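Local coordinates for Glyco_hydro_cc domain-containing protein (Pseudomonas viridiflava, PDB 6UAV) that probably cleaves internal beta-1,3 linkages of glucans as an endo-beta-1,3-glucanase of glycoside hydrolase family GH128, built on a TIM-barrel catalytic core, at residues N92-P95 against Q96-A99; L191-G194 against L195-D198; I197-L200 against E201-K204. All blocks are in the same frame, centred on the assembly; numbering follows the deposited sequence.

Interaction 1: N92-P95 against Q96-A99; sequences NMTP and QAAA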
loop_
_atom_site.group_PDB
_atom_site.type_symbol
_atom_site.label_atom_id
_atom_site.label_comp_id
_atom_site.label_asym_id
_atom_site.label_seq_id
_atom_site.Cartn_x
_atom_site.Cartn_y
_atom_site.Cartn_z
ATOM N N ASN A 92 -10.875 -3.583 -10.153
ATOM C CA ASN A 92 -11.712 -4.359 -11.077
ATOM C C ASN A 92 -11.174 -4.168 -12.496
ATOM O O ASN A 92 -11.942 -3.783 -13.406
ATOM C CB ASN A 92 -13.162 -3.947 -10.926
ATOM C CG ASN A 92 -14.100 -4.895 -11.618
ATOM O OD1 ASN A 92 -13.751 -6.040 -11.875
ATOM N ND2 ASN A 92 -15.266 -4.386 -11.982
ATOM N N MET A 93 -9.901 -4.484 -12.721
ATOM C CA MET A 93 -9.286 -4.318 -14.077
ATOM C C MET A 93 -8.858 -5.701 -14.552
ATOM O O MET A 93 -8.073 -6.370 -13.869
ATOM C CB MET A 93 -8.100 -3.365 -14.022
ATOM C CG MET A 93 -8.585 -1.917 -13.806
ATOM S SD MET A 93 -7.212 -0.807 -13.703
ATOM C CE MET A 93 -6.755 -0.677 -15.432
ATOM N N THR A 94 -9.304 -6.101 -15.720
ATOM C CA THR A 94 -8.788 -7.340 -16.329
ATOM C C THR A 94 -7.315 -7.179 -16.648
ATOM O O THR A 94 -6.778 -6.063 -16.713
ATOM C CB THR A 94 -9.561 -7.685 -17.595
ATOM O OG1 THR A 94 -9.293 -6.630 -18.523
ATOM C CG2 THR A 94 -11.056 -7.845 -17.353
ATOM N N PRO A 95 -6.587 -8.296 -16.849
ATOM C CA PRO A 95 -5.189 -8.181 -17.301
ATOM C C PRO A 95 -5.030 -7.288 -18.545
ATOM O O PRO A 95 -4.083 -6.465 -18.586
ATOM C CB PRO A 95 -4.810 -9.660 -17.526
ATOM C CG PRO A 95 -5.629 -10.386 -16.439
ATOM C CD PRO A 95 -6.967 -9.662 -16.493
ATOM N N GLN A 96 -5.924 -7.432 -19.511
ATOM C CA GLN A 96 -5.844 -6.589 -20.724
ATOM C C GLN A 96 -6.077 -5.124 -20.357
ATOM O O GLN A 96 -5.394 -4.225 -20.934
ATOM C CB GLN A 96 -6.781 -7.095 -21.803
ATOM C CG GLN A 96 -6.289 -8.400 -22.430
ATOM C CD GLN A 96 -5.109 -8.289 -23.360
ATOM O OE1 GLN A 96 -4.652 -7.189 -23.665
ATOM N NE2 GLN A 96 -4.592 -9.434 -23.812
ATOM N N ALA A 97 -7.069 -4.852 -19.502
ATOM C CA ALA A 97 -7.388 -3.438 -19.183
ATOM C C ALA A 97 -6.166 -2.832 -18.516
ATOM O O ALA A 97 -5.770 -1.674 -18.828
ATOM C CB ALA A 97 -8.650 -3.348 -18.369
ATOM N N ALA A 98 -5.459 -3.580 -17.659
ATOM C CA ALA A 98 -4.279 -3.020 -16.989
ATOM C C ALA A 98 -3.159 -2.841 -17.999
ATOM O O ALA A 98 -2.442 -1.828 -17.950
ATOM C CB ALA A 98 -3.882 -3.854 -15.782
ATOM N N ALA A 99 -2.957 -3.813 -18.894
ATOM C CA ALA A 99 -1.963 -3.671 -19.967
ATOM C C ALA A 99 -2.271 -2.401 -20.783
ATOM O O ALA A 99 -1.330 -1.712 -21.133
ATOM C CB ALA A 99 -1.903 -4.922 -20.849
#
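Thr94 caps the N-terminus of helix 95-112, which follows the fourth strand of the TIM barrel, and Met93 just before it adds an apolar contact with the first turn. The Thr94 hydroxyl is turned in between its own backbone N and carbonyl carbon (chi1 65°), a rotation that carries OG1 over the start of the helix. There Thr94 OG1 accepts from Ala97 N at 3.0 Å, the classic N-cap bond to the third residue along, with an N-H...O angle of 156°. The same approach brings Thr94 OG1 to 3.3 Å from Ala97 CB. The Thr94 carbonyl serves the next amide: Ala98 N reaches Thr94 O at 3.0 Å. Side-chain and main-chain oxygens of one residue thus both serve amides of the opening turn, which no preceding turn could pair. Pro95, the first helical residue, has no N-H to satisfy, and its ring leads away to helix 132-146, packing on Trp135 and Ala138. Met93 packs on the first turn through its methyl end. Its chain runs straight as far as SD and then bends at chi3 (77°), which brings Met93 CE over the helix, 3.7 Å from both Ala97 O and Ala98 CA and 4.3 Å from Ala98 CB. The Met93 carbonyl accepts from Trp135 NE1, which ties the residue before the cap to helix 132-146. Farther into the turn, Ala99 N closes on Pro95 O at 2.9 Å.

Interaction 2: L191-G194 against L195-D198; sequences LDDG and LQID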
loop_
_atom_site.group_PDB
_atom_site.type_symbol
_atom_site.label_atom_id
_atom_site.label_comp_id
_atom_site.label_asym_id
_atom_site.label_seq_id
_atom_site.Cartn_x
_atom_site.Cartn_y
_atom_site.Cartn_z
ATOM N N LEU A 191 -12.657 -16.971 11.056
ATOM C CA LEU A 191 -13.216 -18.341 11.216
ATOM C C LEU A 191 -12.901 -18.894 12.604
ATOM O O LEU A 191 -11.800 -18.623 13.196
ATOM C CB LEU A 191 -12.650 -19.258 10.139
ATOM C CG LEU A 191 -13.129 -18.989 8.718
ATOM C CD1 LEU A 191 -12.447 -19.979 7.791
ATOM C CD2 LEU A 191 -14.631 -19.209 8.631
ATOM N N ASP A 192 -13.853 -19.649 13.142
ATOM C CA ASP A 192 -13.738 -20.190 14.516
ATOM C C ASP A 192 -12.817 -21.418 14.533
ATOM O O ASP A 192 -13.318 -22.507 14.673
ATOM C CB ASP A 192 -15.134 -20.475 15.075
ATOM C CG ASP A 192 -15.160 -20.816 16.568
ATOM O OD1 ASP A 192 -14.116 -20.754 17.275
ATOM O OD2 ASP A 192 -16.256 -21.149 17.035
ATOM N N ASP A 193 -11.497 -21.245 14.462
ATOM C CA ASP A 193 -10.556 -22.403 14.358
ATOM C C ASP A 193 -9.494 -22.420 15.533
ATOM O O ASP A 193 -8.491 -23.095 15.325
ATOM C CB ASP A 193 -9.911 -22.409 12.946
ATOM C CG ASP A 193 -9.332 -21.094 12.353
ATOM O OD1 ASP A 193 -8.949 -20.092 13.099
ATOM O OD2 ASP A 193 -9.289 -21.103 11.128
ATOM N N GLY A 194 -9.604 -21.388 16.385
ATOM C CA GLY A 194 -8.529 -20.962 17.337
ATOM C C GLY A 194 -7.624 -19.813 16.889
ATOM O O GLY A 194 -6.992 -19.282 17.864
ATOM N N LEU A 195 -7.585 -19.397 15.585
ATOM C CA LEU A 195 -6.663 -18.365 15.018
ATOM C C LEU A 195 -7.389 -17.015 14.833
ATOM O O LEU A 195 -6.734 -16.059 14.364
ATOM C CB LEU A 195 -6.089 -18.801 13.664
ATOM C CG LEU A 195 -5.126 -19.982 13.690
ATOM C CD1 LEU A 195 -4.883 -20.478 12.280
ATOM C CD2 LEU A 195 -3.815 -19.556 14.369
ATOM N N GLN A 196 -8.689 -16.961 15.123
ATOM C CA GLN A 196 -9.480 -15.711 14.955
ATOM C C GLN A 196 -8.839 -14.601 15.774
ATOM O O GLN A 196 -8.401 -14.865 16.920
ATOM C CB GLN A 196 -10.960 -15.873 15.288
ATOM C CG GLN A 196 -11.269 -16.332 16.709
ATOM C CD GLN A 196 -11.522 -17.810 16.789
ATOM O OE1 GLN A 196 -10.693 -18.643 16.398
ATOM N NE2 GLN A 196 -12.719 -18.144 17.256
ATOM N N ILE A 197 -8.780 -13.403 15.204
ATOM C CA ILE A 197 -8.177 -12.225 15.878
ATOM C C ILE A 197 -9.327 -11.447 16.504
ATOM O O ILE A 197 -9.885 -10.570 15.831
ATOM C CB ILE A 197 -7.330 -11.397 14.909
ATOM C CG1 ILE A 197 -6.270 -12.253 14.209
ATOM C CG2 ILE A 197 -6.718 -10.208 15.646
ATOM C CD1 ILE A 197 -5.289 -12.907 15.159
ATOM N N ASP A 198 -9.709 -11.828 17.721
ATOM C CA ASP A 198 -10.977 -11.390 18.366
ATOM C C ASP A 198 -10.604 -10.649 19.662
ATOM O O ASP A 198 -11.477 -10.440 20.490
ATOM C CB ASP A 198 -11.915 -12.572 18.592
ATOM C CG ASP A 198 -11.173 -13.683 19.356
ATOM O OD1 ASP A 198 -9.974 -13.574 19.519
ATOM O OD2 ASP A 198 -11.978 -14.493 19.991
HETATM O O HOH W 1 -8.176 -16.930 18.580
#
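An inverse gamma turn centred on Asp192 forms the tip of the surface loop between strand 180-185 and helix 200-216 of the TIM barrel, and the amide of Gln196 folds back against it. The turn is closed by a weak bond from Asp193 N to Leu191 O (2.9 Å), and the same N-H also leans toward Gln196 OE1. A chi1 of 59° folds Gln196 CG back over the main chain, and a further bend at chi2 lays the amide beside the turn. At one end of that amide Gln196 NE2 donates to Asp192 OD1 at 3.0 Å, a fairly straight bond. The two side chains run side by side in the same direction with their flat groups nearly perpendicular, 85° apart: the acceptor lies close to the amide plane, while NE2 meets OD1 from above the carboxylate. At the other end Gln196 OE1 faces two successive backbone amides, Gly194 N at 3.0 Å and Asp193 N at 3.3 Å, both bonds weak and bent. Gln196 thus spans the turn and the residue after it, with one sound bond through NE2 and two weak ones through OE1. Asp193 makes an Asx turn: Asp193 OD1 accepts from Leu195 N at 2.9 Å, on the anti side and somewhat out of the carboxylate plane, across Gly194, whose positive phi (97°) suits a residue without a side chain. The other oxygen, OD2, binds His189 NE2, so this carboxylate joins the tip to the earlier part of the same loop, and Leu195 O reaches Tyr164 OH. A water bridges the carbonyls past the turn, donating to Gly194 O and to Gln196 O at 2.7 Å each.

Interaction 3: I197-L200 against E201-K204; sequences IDSL and EKQK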
loop_
_atom_site.group_PDB
_atom_site.type_symbol
_atom_site.label_atom_id
_atom_site.label_comp_id
_atom_site.label_asym_id
_atom_site.label_seq_id
_atom_site.Cartn_x
_atom_site.Cartn_y
_atom_site.Cartn_z
ATOM N N ILE A 197 -8.780 -13.403 15.204
ATOM C CA ILE A 197 -8.177 -12.225 15.878
ATOM C C ILE A 197 -9.327 -11.447 16.504
ATOM O O ILE A 197 -9.885 -10.570 15.831
ATOM C CB ILE A 197 -7.330 -11.397 14.909
ATOM C CG1 ILE A 197 -6.270 -12.253 14.209
ATOM C CG2 ILE A 197 -6.718 -10.208 15.646
ATOM C CD1 ILE A 197 -5.289 -12.907 15.159
ATOM N N ASP A 198 -9.709 -11.828 17.721
ATOM C CA ASP A 198 -10.977 -11.390 18.366
ATOM C C ASP A 198 -10.604 -10.649 19.662
ATOM O O ASP A 198 -11.477 -10.440 20.490
ATOM C CB ASP A 198 -11.915 -12.572 18.592
ATOM C CG ASP A 198 -11.173 -13.683 19.356
ATOM O OD1 ASP A 198 -9.974 -13.574 19.519
ATOM O OD2 ASP A 198 -11.978 -14.493 19.991
ATOM N N SER A 199 -9.351 -10.212 19.783
ATOM C CA SER A 199 -8.891 -9.398 20.928
ATOM C C SER A 199 -7.806 -8.419 20.469
ATOM O O SER A 199 -7.068 -8.658 19.448
ATOM C CB SER A 199 -8.418 -10.254 22.104
ATOM O OG SER A 199 -7.193 -10.912 21.792
ATOM N N LEU A 200 -7.630 -7.369 21.251
ATOM C CA LEU A 200 -6.483 -6.457 21.047
ATOM C C LEU A 200 -5.137 -7.192 21.235
ATOM O O LEU A 200 -4.194 -6.932 20.418
ATOM C CB LEU A 200 -6.609 -5.225 21.955
ATOM C CG LEU A 200 -5.360 -4.327 21.985
ATOM C CD1 LEU A 200 -5.092 -3.719 20.598
ATOM C CD2 LEU A 200 -5.433 -3.237 23.058
ATOM N N GLU A 201 -4.951 -8.005 22.276
ATOM C CA GLU A 201 -3.648 -8.685 22.431
ATOM C C GLU A 201 -3.354 -9.437 21.072
ATOM O O GLU A 201 -2.216 -9.421 20.632
ATOM C CB GLU A 201 -3.583 -9.590 23.670
ATOM C CG GLU A 201 -2.204 -9.495 24.430
ATOM C CD GLU A 201 -1.632 -8.100 24.767
ATOM O OE1 GLU A 201 -2.352 -7.269 25.390
ATOM O OE2 GLU A 201 -0.451 -7.806 24.403
ATOM N N LYS A 202 -4.363 -10.055 20.470
ATOM C CA LYS A 202 -4.122 -11.022 19.368
ATOM C C LYS A 202 -3.713 -10.160 18.184
ATOM O O LYS A 202 -2.789 -10.547 17.512
ATOM C CB LYS A 202 -5.357 -11.874 19.094
ATOM C CG LYS A 202 -5.536 -13.014 20.086
ATOM C CD LYS A 202 -6.694 -13.947 19.752
ATOM C CE LYS A 202 -7.062 -14.815 20.942
ATOM N NZ LYS A 202 -8.204 -15.740 20.718
ATOM N N GLN A 203 -4.308 -8.976 18.035
ATOM C CA GLN A 203 -3.894 -8.084 16.914
ATOM C C GLN A 203 -2.487 -7.570 17.216
ATOM O O GLN A 203 -1.677 -7.454 16.281
ATOM C CB GLN A 203 -4.860 -6.913 16.692
ATOM C CG GLN A 203 -4.658 -6.181 15.387
ATOM C CD GLN A 203 -4.896 -7.065 14.189
ATOM O OE1 GLN A 203 -3.949 -7.502 13.573
ATOM N NE2 GLN A 203 -6.155 -7.273 13.833
ATOM N N LYS A 204 -2.185 -7.256 18.495
ATOM C CA LYS A 204 -0.811 -6.759 18.853
ATOM C C LYS A 204 0.211 -7.852 18.547
ATOM O O LYS A 204 1.315 -7.583 17.970
ATOM C CB LYS A 204 -0.724 -6.319 20.324
ATOM C CG LYS A 204 -1.382 -4.987 20.670
ATOM C CD LYS A 204 -1.402 -4.668 22.159
ATOM C CE LYS A 204 -0.010 -4.346 22.655
ATOM N NZ LYS A 204 -0.042 -4.097 24.107
#
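Ser199 O is gripped by two amides of the first turn of helix 200-216: Gln203 N donates at 3.1 Å and Lys202 N, more weakly, at 3.2 Å. Lys202 N is shared, since it also donates to Ser199 OG, again at 3.2 Å, the capping bond that makes Ser199 the N-cap. A chi1 of 70° points the serine hydroxyl at this first-turn amide and also sets Ser199 OG 3.2 Å from Lys202 CG. Beyond CG the lysine is fully extended, so its chain runs back past the cap to Asp198. Lys202 NZ forms a salt bridge with Asp198 OD1 at 3.0 Å, arriving on the syn side of the carboxylate and 19° out of its plane. On the buried side Ile197 lays its branch methyl against the Gln203 side chain, Ile197 CG2 lying 3.5 Å from Gln203 NE2, the two side chains crossing at about a right angle. That amide nitrogen is held in turn by Asn187 O and His235 O. Leu200 leans on the aliphatic part of Lys204, with Leu200 CD1 3.9 Å from Lys204 CG, while Lys204 NZ pairs with Glu248 of helix 248-255. Paired with Lys202, the Asp198 charge is probably largely balanced at this exposed edge. The bridge adds a charged tie to the capping bond, so the loop and the first turn are joined by side chains as well as by backbone.

In the fold
Along the chain interaction 1 comes first, at the start of helix 95-112 after the fourth barrel strand; interactions 2 and 3 follow between the seventh strand, 180-185, and the end of the first turn of helix 200-216. Interactions 2 and 3 run into each other: they share Ile197 and Asp198, their centres are about 10 Å apart, and Gln196 O packs on Lys202 CD. Interaction 1 stands well away, its centre about 35 Å from that of interaction 2 and about 36 Å from that of interaction 3. Interactions 1 and 3 belong to strand-to-helix connections of one eight-stranded TIM barrel, each ending in a hydroxyl N-cap, while interaction 2 shapes the long loop into the second.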